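PDB 1POI: glutaconate CoA-transferase subunit A from Acidaminococcus fermentans, which catalyses transfer of the CoA moiety from acetyl-CoA to glutaconate or (R)-2-hydroxyglutarate, a step of glutamate degradation by the hydroxyglutarate pathway. Local coordinates for residues 12-17 with 41-46; 16-21 with 172-177; 37-42 with 63-68. All blocks are in the same frame, centred on the assembly; numbering follows the deposited sequence.

Contact 1: residues 12-17 with 41-46; sequences KYVHSG and QGITDL
Thr-44 N gives its hydrogen to Ser-16 OG over 3.1 Å, nearly straight at 162°, and this is the one firm polar bond between the two turns. Ser-16 holds OG beside its own backbone N (chi1 -50°), which brings the hydroxyl in front of the Thr-44 amide. Thr-44 has OG1 anti to the backbone N, leaving its methyl CG2 to come alongside Ser-16 OG at 3.7 Å. One residue further on, Gly-17 N faces two carbonyls. The bond from Gly-17 N to Asp-45 O, 2.7 Å, is weak and strongly bent, and the one to Thr-44 O is doubtful, because the placing of that oxygen is unsure. Gly-17 has a positive phi, in a backbone shape where any side chain would collide with the Ser-16 carbonyl oxygen.

Apolar contacts accompany these bonds. Ile-43 reaches out with CD1, ending 4.2 Å from Val-14 CB, and Leu-46 lays CD1 against the backbone, 3.9 Å from Ser-16 CA. His-15, whose CB is directed away from 41-46, brings its side chain to about 4 Å from a bound copper(II) ion.

The contact joins the connection from helix 6-13 into strand 19-22 with that from helix 32-40 into strand 46-49, two neighbours in the parallel sheet; Ile-43 also packs on Ile-10 and Ile-38, and Val-14 on Ile-208 of strand 206-211.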
loop_
_atom_site.group_PDB
_atom_site.type_symbol
_atom_site.label_atom_id
_atom_site.label_comp_id
_atom_site.label_asym_id
_atom_site.label_seq_id
_atom_site.Cartn_x
_atom_site.Cartn_y
_atom_site.Cartn_z
ATOM N N LYS A 12 29.147 -9.435 22.620
ATOM C CA LYS A 12 29.412 -8.059 22.996
ATOM C C LYS A 12 28.383 -7.459 23.947
ATOM O O LYS A 12 28.749 -6.968 25.011
ATOM C CB LYS A 12 29.541 -7.201 21.742
ATOM C CG LYS A 12 29.888 -5.766 22.011
ATOM C CD LYS A 12 30.291 -5.065 20.717
ATOM C CE LYS A 12 30.707 -3.606 20.954
ATOM N NZ LYS A 12 31.249 -2.969 19.707
ATOM N N TYR A 13 27.098 -7.546 23.617
ATOM C CA TYR A 13 26.065 -6.941 24.465
ATOM C C TYR A 13 25.402 -7.806 25.524
ATOM O O TYR A 13 24.592 -7.284 26.294
ATOM C CB TYR A 13 24.991 -6.278 23.603
ATOM C CG TYR A 13 25.555 -5.326 22.597
ATOM C CD1 TYR A 13 25.913 -4.029 22.965
ATOM C CD2 TYR A 13 25.812 -5.732 21.302
ATOM C CE1 TYR A 13 26.525 -3.156 22.064
ATOM C CE2 TYR A 13 26.424 -4.866 20.382
ATOM C CZ TYR A 13 26.776 -3.583 20.778
ATOM O OH TYR A 13 27.387 -2.720 19.891
ATOM N N VAL A 14 25.663 -9.114 25.555
ATOM C CA VAL A 14 25.037 -9.946 26.587
ATOM C C VAL A 14 26.143 -10.568 27.418
ATOM O O VAL A 14 27.200 -10.947 26.877
ATOM C CB VAL A 14 24.097 -11.031 26.005
ATOM C CG1 VAL A 14 23.033 -11.449 27.053
ATOM C CG2 VAL A 14 23.403 -10.497 24.758
ATOM N N HIS A 15 25.905 -10.640 28.733
ATOM C CA HIS A 15 26.878 -11.142 29.717
ATOM C C HIS A 15 26.147 -11.825 30.849
ATOM O O HIS A 15 25.023 -11.438 31.190
ATOM C CB HIS A 15 27.645 -9.966 30.367
ATOM C CG HIS A 15 28.183 -8.968 29.390
ATOM N ND1 HIS A 15 29.289 -9.212 28.604
ATOM C CD2 HIS A 15 27.726 -7.749 29.021
ATOM C CE1 HIS A 15 29.488 -8.193 27.785
ATOM N NE2 HIS A 15 28.552 -7.291 28.017
ATOM N N SER A 16 26.800 -12.796 31.477
ATOM C CA SER A 16 26.197 -13.474 32.614
ATOM C C SER A 16 25.993 -12.376 33.661
ATOM O O SER A 16 26.695 -11.357 33.634
ATOM C CB SER A 16 27.137 -14.546 33.156
ATOM O OG SER A 16 27.604 -15.381 32.118
ATOM N N GLY A 17 25.083 -12.588 34.606
ATOM C CA GLY A 17 24.816 -11.555 35.597
ATOM C C GLY A 17 23.670 -10.644 35.150
ATOM O O GLY A 17 22.757 -10.340 35.934
ATOM N N GLN A 41 26.391 -20.019 24.125
ATOM C CA GLN A 41 27.576 -19.310 24.593
ATOM C C GLN A 41 27.945 -19.479 26.071
ATOM O O GLN A 41 28.914 -18.902 26.550
ATOM C CB GLN A 41 27.511 -17.839 24.184
ATOM C CG GLN A 41 27.825 -17.621 22.719
ATOM C CD GLN A 41 28.102 -16.185 22.414
ATOM O OE1 GLN A 41 28.716 -15.486 23.213
ATOM N NE2 GLN A 41 27.660 -15.723 21.259
ATOM N N GLY A 42 27.204 -20.319 26.776
ATOM C CA GLY A 42 27.497 -20.535 28.168
ATOM C C GLY A 42 27.107 -19.331 28.997
ATOM O O GLY A 42 27.540 -19.196 30.150
ATOM N N ILE A 43 26.283 -18.450 28.441
ATOM C CA ILE A 43 25.849 -17.277 29.189
ATOM C C ILE A 43 24.974 -17.787 30.311
ATOM O O ILE A 43 24.180 -18.691 30.086
ATOM C CB ILE A 43 25.132 -16.314 28.287
ATOM C CG1 ILE A 43 26.194 -15.554 27.499
ATOM C CG2 ILE A 43 24.245 -15.384 29.093
ATOM C CD1 ILE A 43 25.703 -14.949 26.246
ATOM N N THR A 44 25.144 -17.250 31.519
ATOM C CA THR A 44 24.386 -17.754 32.655
ATOM C C THR A 44 24.116 -16.715 33.746
ATOM O O THR A 44 24.503 -15.550 33.634
ATOM C CB THR A 44 25.143 -18.991 33.229
ATOM O OG1 THR A 44 24.542 -19.454 34.459
ATOM C CG2 THR A 44 26.626 -18.651 33.434
ATOM N N ASP A 45 23.449 -17.152 34.807
ATOM C CA ASP A 45 23.131 -16.292 35.936
ATOM C C ASP A 45 22.488 -14.988 35.475
ATOM O O ASP A 45 22.964 -13.889 35.762
ATOM C CB ASP A 45 24.380 -16.038 36.807
ATOM C CG ASP A 45 24.640 -17.169 37.811
ATOM O OD1 ASP A 45 23.846 -17.301 38.776
ATOM O OD2 ASP A 45 25.635 -17.926 37.643
ATOM N N LEU A 46 21.422 -15.153 34.703
ATOM C CA LEU A 46 20.624 -14.068 34.163
ATOM C C LEU A 46 19.396 -13.906 35.056
ATOM O O LEU A 46 18.939 -14.861 35.705
ATOM C CB LEU A 46 20.150 -14.469 32.771
ATOM C CG LEU A 46 20.985 -14.257 31.507
ATOM C CD1 LEU A 46 22.456 -14.170 31.805
ATOM C CD2 LEU A 46 20.668 -15.386 30.526
#

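Contact 2: residues 16-21 with 172-177; sequences SGDHIA and VDVAII
Asp-173 crosses to His-19 just ahead of the paired strands, and its side chain can be followed outward. Asp-173 CB lies 3.4 Å from His-19 O, the same carbonyl that takes a bond from Asp-173 N at 2.8 Å. With CG turned back beside the backbone N (chi1 -63°), the carboxylate reaches past that carbonyl, Asp-173 CG coming 3.6 Å from Asp-18 OD1. At the tip, Asp-173 OD2 accepts His-19 N at 2.9 Å, an almost straight bond (167°) arriving on the anti side and somewhat out of the carboxylate plane. The same Asp-173 OD2 is only 3.3 Å from Asp-18 OD1, two acceptors with their carboxylate planes 50° apart. Lys-145 probably eases this crowding of negative charge through its salt bridge to Asp-173 OD2, while Asp-18 OD2 takes the amide of His-15. A leucine in place of Asp-173 would probably leave the His-19 amide without this acceptor and Lys-145 without its salt-bridge partner.

Beyond this, regular parallel pairing takes over: Ala-21 N bonds to Val-174 O (3.0 Å) and Ile-176 N to Ala-21 O (2.9 Å). Val-172 forks its methyls, CG1 meeting Ala-21 CB at 3.6 Å and CG2 the His-19 ring at CE1.

Strands 19-22 and 174-179 form the middle of the Rossmann-like sheet, where strand order changes direction. On the face of Ala-21 and Ala-175 lies Ile-200 of helix 197-203; on the other, Ile-176 packs against Ala-34 and Ile-38 of helix 32-40.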
loop_
_atom_site.group_PDB
_atom_site.type_symbol
_atom_site.label_atom_id
_atom_site.label_comp_id
_atom_site.label_asym_id
_atom_site.label_seq_id
_atom_site.Cartn_x
_atom_site.Cartn_y
_atom_site.Cartn_z
ATOM N N SER A 16 26.800 -12.796 31.477
ATOM C CA SER A 16 26.197 -13.474 32.614
ATOM C C SER A 16 25.993 -12.376 33.661
ATOM O O SER A 16 26.695 -11.357 33.634
ATOM C CB SER A 16 27.137 -14.546 33.156
ATOM O OG SER A 16 27.604 -15.381 32.118
ATOM N N GLY A 17 25.083 -12.588 34.606
ATOM C CA GLY A 17 24.816 -11.555 35.597
ATOM C C GLY A 17 23.670 -10.644 35.150
ATOM O O GLY A 17 22.757 -10.340 35.934
ATOM N N ASP A 18 23.675 -10.269 33.870
ATOM C CA ASP A 18 22.660 -9.398 33.285
ATOM C C ASP A 18 21.198 -9.623 33.617
ATOM O O ASP A 18 20.735 -10.758 33.785
ATOM C CB ASP A 18 22.763 -9.443 31.785
ATOM C CG ASP A 18 23.834 -8.593 31.277
ATOM O OD1 ASP A 18 24.135 -7.585 31.931
ATOM O OD2 ASP A 18 24.367 -8.898 30.202
ATOM N N HIS A 19 20.477 -8.512 33.691
ATOM C CA HIS A 19 19.035 -8.497 33.906
ATOM C C HIS A 19 18.592 -8.303 32.466
ATOM O O HIS A 19 18.824 -7.220 31.902
ATOM C CB HIS A 19 18.606 -7.256 34.693
ATOM C CG HIS A 19 17.123 -7.132 34.877
ATOM N ND1 HIS A 19 16.255 -6.887 33.833
ATOM C CD2 HIS A 19 16.354 -7.213 35.995
ATOM C CE1 HIS A 19 15.017 -6.824 34.303
ATOM N NE2 HIS A 19 15.051 -7.018 35.610
ATOM N N ILE A 20 18.039 -9.353 31.854
ATOM C CA ILE A 20 17.599 -9.289 30.454
ATOM C C ILE A 20 16.087 -9.211 30.339
ATOM O O ILE A 20 15.351 -9.405 31.319
ATOM C CB ILE A 20 17.999 -10.559 29.648
ATOM C CG1 ILE A 20 17.434 -11.807 30.321
ATOM C CG2 ILE A 20 19.490 -10.643 29.456
ATOM C CD1 ILE A 20 17.594 -13.032 29.488
ATOM N N ALA A 21 15.641 -8.900 29.128
ATOM C CA ALA A 21 14.223 -8.845 28.793
ATOM C C ALA A 21 14.084 -9.364 27.343
ATOM O O ALA A 21 14.820 -8.953 26.421
ATOM C CB ALA A 21 13.677 -7.435 28.945
ATOM N N VAL A 172 16.748 -2.799 33.132
ATOM C CA VAL A 172 17.087 -3.798 32.158
ATOM C C VAL A 172 18.410 -3.530 31.449
ATOM O O VAL A 172 18.564 -2.523 30.756
ATOM C CB VAL A 172 15.906 -3.930 31.148
ATOM C CG1 VAL A 172 16.157 -5.067 30.167
ATOM C CG2 VAL A 172 14.584 -4.138 31.917
ATOM N N ASP A 173 19.345 -4.468 31.573
ATOM C CA ASP A 173 20.645 -4.318 30.955
ATOM C C ASP A 173 20.573 -4.526 29.465
ATOM O O ASP A 173 21.057 -3.686 28.711
ATOM C CB ASP A 173 21.651 -5.286 31.575
ATOM C CG ASP A 173 21.890 -5.014 33.037
ATOM O OD1 ASP A 173 22.060 -3.824 33.396
ATOM O OD2 ASP A 173 21.912 -5.977 33.831
ATOM N N VAL A 174 20.033 -5.675 29.047
ATOM C CA VAL A 174 19.881 -6.004 27.616
ATOM C C VAL A 174 18.421 -6.347 27.272
ATOM O O VAL A 174 17.694 -7.001 28.052
ATOM C CB VAL A 174 20.707 -7.232 27.180
ATOM C CG1 VAL A 174 21.047 -7.142 25.707
ATOM C CG2 VAL A 174 21.945 -7.372 27.997
ATOM N N ALA A 175 18.007 -5.903 26.096
ATOM C CA ALA A 175 16.674 -6.183 25.594
ATOM C C ALA A 175 16.886 -6.882 24.258
ATOM O O ALA A 175 17.717 -6.427 23.437
ATOM C CB ALA A 175 15.924 -4.923 25.393
ATOM N N ILE A 176 16.220 -8.025 24.069
ATOM C CA ILE A 176 16.338 -8.764 22.806
ATOM C C ILE A 176 14.951 -8.936 22.218
ATOM O O ILE A 176 14.056 -9.483 22.882
ATOM C CB ILE A 176 17.026 -10.135 22.996
ATOM C CG1 ILE A 176 18.448 -9.921 23.557
ATOM C CG2 ILE A 176 17.111 -10.862 21.658
ATOM C CD1 ILE A 176 19.050 -11.105 24.259
ATOM N N ILE A 177 14.755 -8.386 21.014
ATOM C CA ILE A 177 13.467 -8.458 20.308
ATOM C C ILE A 177 13.601 -8.869 18.817
ATOM O O ILE A 177 14.636 -8.625 18.167
ATOM C CB ILE A 177 12.669 -7.104 20.403
ATOM C CG1 ILE A 177 13.300 -6.036 19.516
ATOM C CG2 ILE A 177 12.570 -6.619 21.840
ATOM C CD1 ILE A 177 12.664 -4.679 19.709
#

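Contact 3: residues 37-42 with 63-68; sequences EILRQG and NGRVKA
The Schellman motif that ends helix 32-40 at Gly-42 receives Arg-65, which grips Leu-39 O end-on with two nitrogens. Arg-65 NH1 and NH2 each lie 2.8 Å from Leu-39 O, and both bonds are bent to 138°. NH1 arrives on a lone pair in the carbonyl plane; NH2 is tilted 32° from that plane. Leu-39 O also takes Gly-42 N at 3.0 Å, so three donors share it, and the positive guanidinium sits where the negative end of the helix dipole would favour it.

The chain of Arg-65 bends at chi2 (-71°), folding the guanidinium back so that NE makes a weak bond to Asn-63 O, in plane at its edge. Gly-64, between them, is the C-prime glycine of a second Schellman motif, this one closing helix 55-62, so the ends of two successive helices of the alpha/beta fold meet here. Leu-39 packs against both Arg-65 and Asn-63: Leu-39 CD2 stands 3.7 Å above the centre of the Arg-65 guanidinium face, and the same Leu-39 CD2 also touches Asn-63 CB at 3.5 Å. NH1 of Arg-65 has a further acceptor in Ile-43 O. The Asn-63 amide, brushed by Leu-39 CD1, donates through ND2 to Met-59 O.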
loop_
_atom_site.group_PDB
_atom_site.type_symbol
_atom_site.label_atom_id
_atom_site.label_comp_id
_atom_site.label_asym_id
_atom_site.label_seq_id
_atom_site.Cartn_x
_atom_site.Cartn_y
_atom_site.Cartn_z
ATOM N N GLU A 37 21.746 -18.687 20.823
ATOM C CA GLU A 37 23.133 -18.256 20.984
ATOM C C GLU A 37 23.470 -17.969 22.465
ATOM O O GLU A 37 24.579 -18.249 22.933
ATOM C CB GLU A 37 23.414 -17.045 20.109
ATOM C CG GLU A 37 24.887 -16.746 19.966
ATOM C CD GLU A 37 25.608 -17.626 18.944
ATOM O OE1 GLU A 37 24.941 -18.374 18.184
ATOM O OE2 GLU A 37 26.859 -17.536 18.872
ATOM N N ILE A 38 22.517 -17.427 23.207
ATOM C CA ILE A 38 22.734 -17.183 24.616
ATOM C C ILE A 38 23.138 -18.530 25.221
ATOM O O ILE A 38 24.226 -18.667 25.784
ATOM C CB ILE A 38 21.454 -16.621 25.276
ATOM C CG1 ILE A 38 21.330 -15.123 24.975
ATOM C CG2 ILE A 38 21.440 -16.889 26.752
ATOM C CD1 ILE A 38 19.991 -14.489 25.417
ATOM N N LEU A 39 22.318 -19.552 25.025
ATOM C CA LEU A 39 22.626 -20.895 25.548
ATOM C C LEU A 39 23.961 -21.425 25.028
ATOM O O LEU A 39 24.850 -21.820 25.796
ATOM C CB LEU A 39 21.541 -21.893 25.151
ATOM C CG LEU A 39 20.258 -21.818 25.946
ATOM C CD1 LEU A 39 19.332 -22.907 25.483
ATOM C CD2 LEU A 39 20.574 -21.993 27.402
ATOM N N ARG A 40 24.082 -21.416 23.709
ATOM C CA ARG A 40 25.268 -21.891 23.021
ATOM C C ARG A 40 26.529 -21.197 23.527
ATOM O O ARG A 40 27.624 -21.732 23.393
ATOM C CB ARG A 40 25.097 -21.657 21.509
ATOM C CG ARG A 40 25.995 -22.469 20.591
ATOM C CD ARG A 40 25.701 -22.189 19.123
ATOM N NE ARG A 40 24.370 -22.669 18.773
ATOM C CZ ARG A 40 23.491 -21.990 18.041
ATOM N NH1 ARG A 40 23.796 -20.794 17.564
ATOM N NH2 ARG A 40 22.284 -22.491 17.821
ATOM N N GLN A 41 26.391 -20.019 24.125
ATOM C CA GLN A 41 27.576 -19.310 24.593
ATOM C C GLN A 41 27.945 -19.479 26.071
ATOM O O GLN A 41 28.914 -18.902 26.550
ATOM C CB GLN A 41 27.511 -17.839 24.184
ATOM C CG GLN A 41 27.825 -17.621 22.719
ATOM C CD GLN A 41 28.102 -16.185 22.414
ATOM O OE1 GLN A 41 28.716 -15.486 23.213
ATOM N NE2 GLN A 41 27.660 -15.723 21.259
ATOM N N GLY A 42 27.204 -20.319 26.776
ATOM C CA GLY A 42 27.497 -20.535 28.168
ATOM C C GLY A 42 27.107 -19.331 28.997
ATOM O O GLY A 42 27.540 -19.196 30.150
ATOM N N ASN A 63 18.122 -25.185 31.175
ATOM C CA ASN A 63 19.570 -25.230 30.996
ATOM C C ASN A 63 20.261 -24.504 32.179
ATOM O O ASN A 63 21.409 -24.048 32.076
ATOM C CB ASN A 63 19.977 -24.563 29.685
ATOM C CG ASN A 63 19.812 -25.481 28.481
ATOM O OD1 ASN A 63 20.763 -26.164 28.062
ATOM N ND2 ASN A 63 18.619 -25.469 27.886
ATOM N N GLY A 64 19.546 -24.372 33.291
ATOM C CA GLY A 64 20.085 -23.711 34.471
ATOM C C GLY A 64 20.764 -22.355 34.321
ATOM O O GLY A 64 21.694 -22.057 35.087
ATOM N N ARG A 65 20.286 -21.521 33.390
ATOM C CA ARG A 65 20.863 -20.193 33.165
ATOM C C ARG A 65 20.143 -19.033 33.866
ATOM O O ARG A 65 20.416 -17.875 33.554
ATOM C CB ARG A 65 20.924 -19.854 31.672
ATOM C CG ARG A 65 21.433 -20.937 30.768
ATOM C CD ARG A 65 22.900 -21.220 30.898
ATOM N NE ARG A 65 23.281 -22.341 30.025
ATOM C CZ ARG A 65 23.938 -22.206 28.872
ATOM N NH1 ARG A 65 24.297 -21.006 28.447
ATOM N NH2 ARG A 65 24.215 -23.263 28.119
ATOM N N VAL A 66 19.290 -19.302 34.840
ATOM C CA VAL A 66 18.564 -18.216 35.477
ATOM C C VAL A 66 18.733 -18.198 36.996
ATOM O O VAL A 66 18.396 -19.171 37.688
ATOM C CB VAL A 66 17.065 -18.273 35.069
ATOM C CG1 VAL A 66 16.261 -17.227 35.795
ATOM C CG2 VAL A 66 16.927 -18.069 33.562
ATOM N N LYS A 67 19.238 -17.067 37.497
ATOM C CA LYS A 67 19.524 -16.845 38.921
ATOM C C LYS A 67 18.237 -16.528 39.658
ATOM O O LYS A 67 17.944 -17.097 40.699
ATOM C CB LYS A 67 20.532 -15.695 39.039
ATOM C CG LYS A 67 21.193 -15.520 40.401
ATOM C CD LYS A 67 22.267 -14.414 40.398
ATOM C CE LYS A 67 21.661 -13.008 40.317
ATOM N NZ LYS A 67 22.665 -11.900 40.580
ATOM N N ALA A 68 17.454 -15.628 39.084
ATOM C CA ALA A 68 16.167 -15.233 39.640
ATOM C C ALA A 68 15.274 -14.958 38.437
ATOM O O ALA A 68 15.728 -14.383 37.429
ATOM C CB ALA A 68 16.317 -13.985 40.478
#

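From the N terminus, the chain leaves helix 6-13, and contact 1 closes a short loop when the turn after helix 32-40 comes back against residues 12-17. Contact 2 starts from the same turn, sharing Ser-16 and Gly-17, but waits until residues 172-177 to close a far longer loop. Contact 3 starts at 37-42, before contact 1 is complete, and closes at 63-68; its loop therefore overlaps that of contact 1 and lies wholly within the span of contact 2. Together they link the approaches to four adjacent strands, 66-71, 46-49, 19-22 and 174-179, with helix 32-40 lying on the sheet beside contact 2 and ending at contacts 1 and 3.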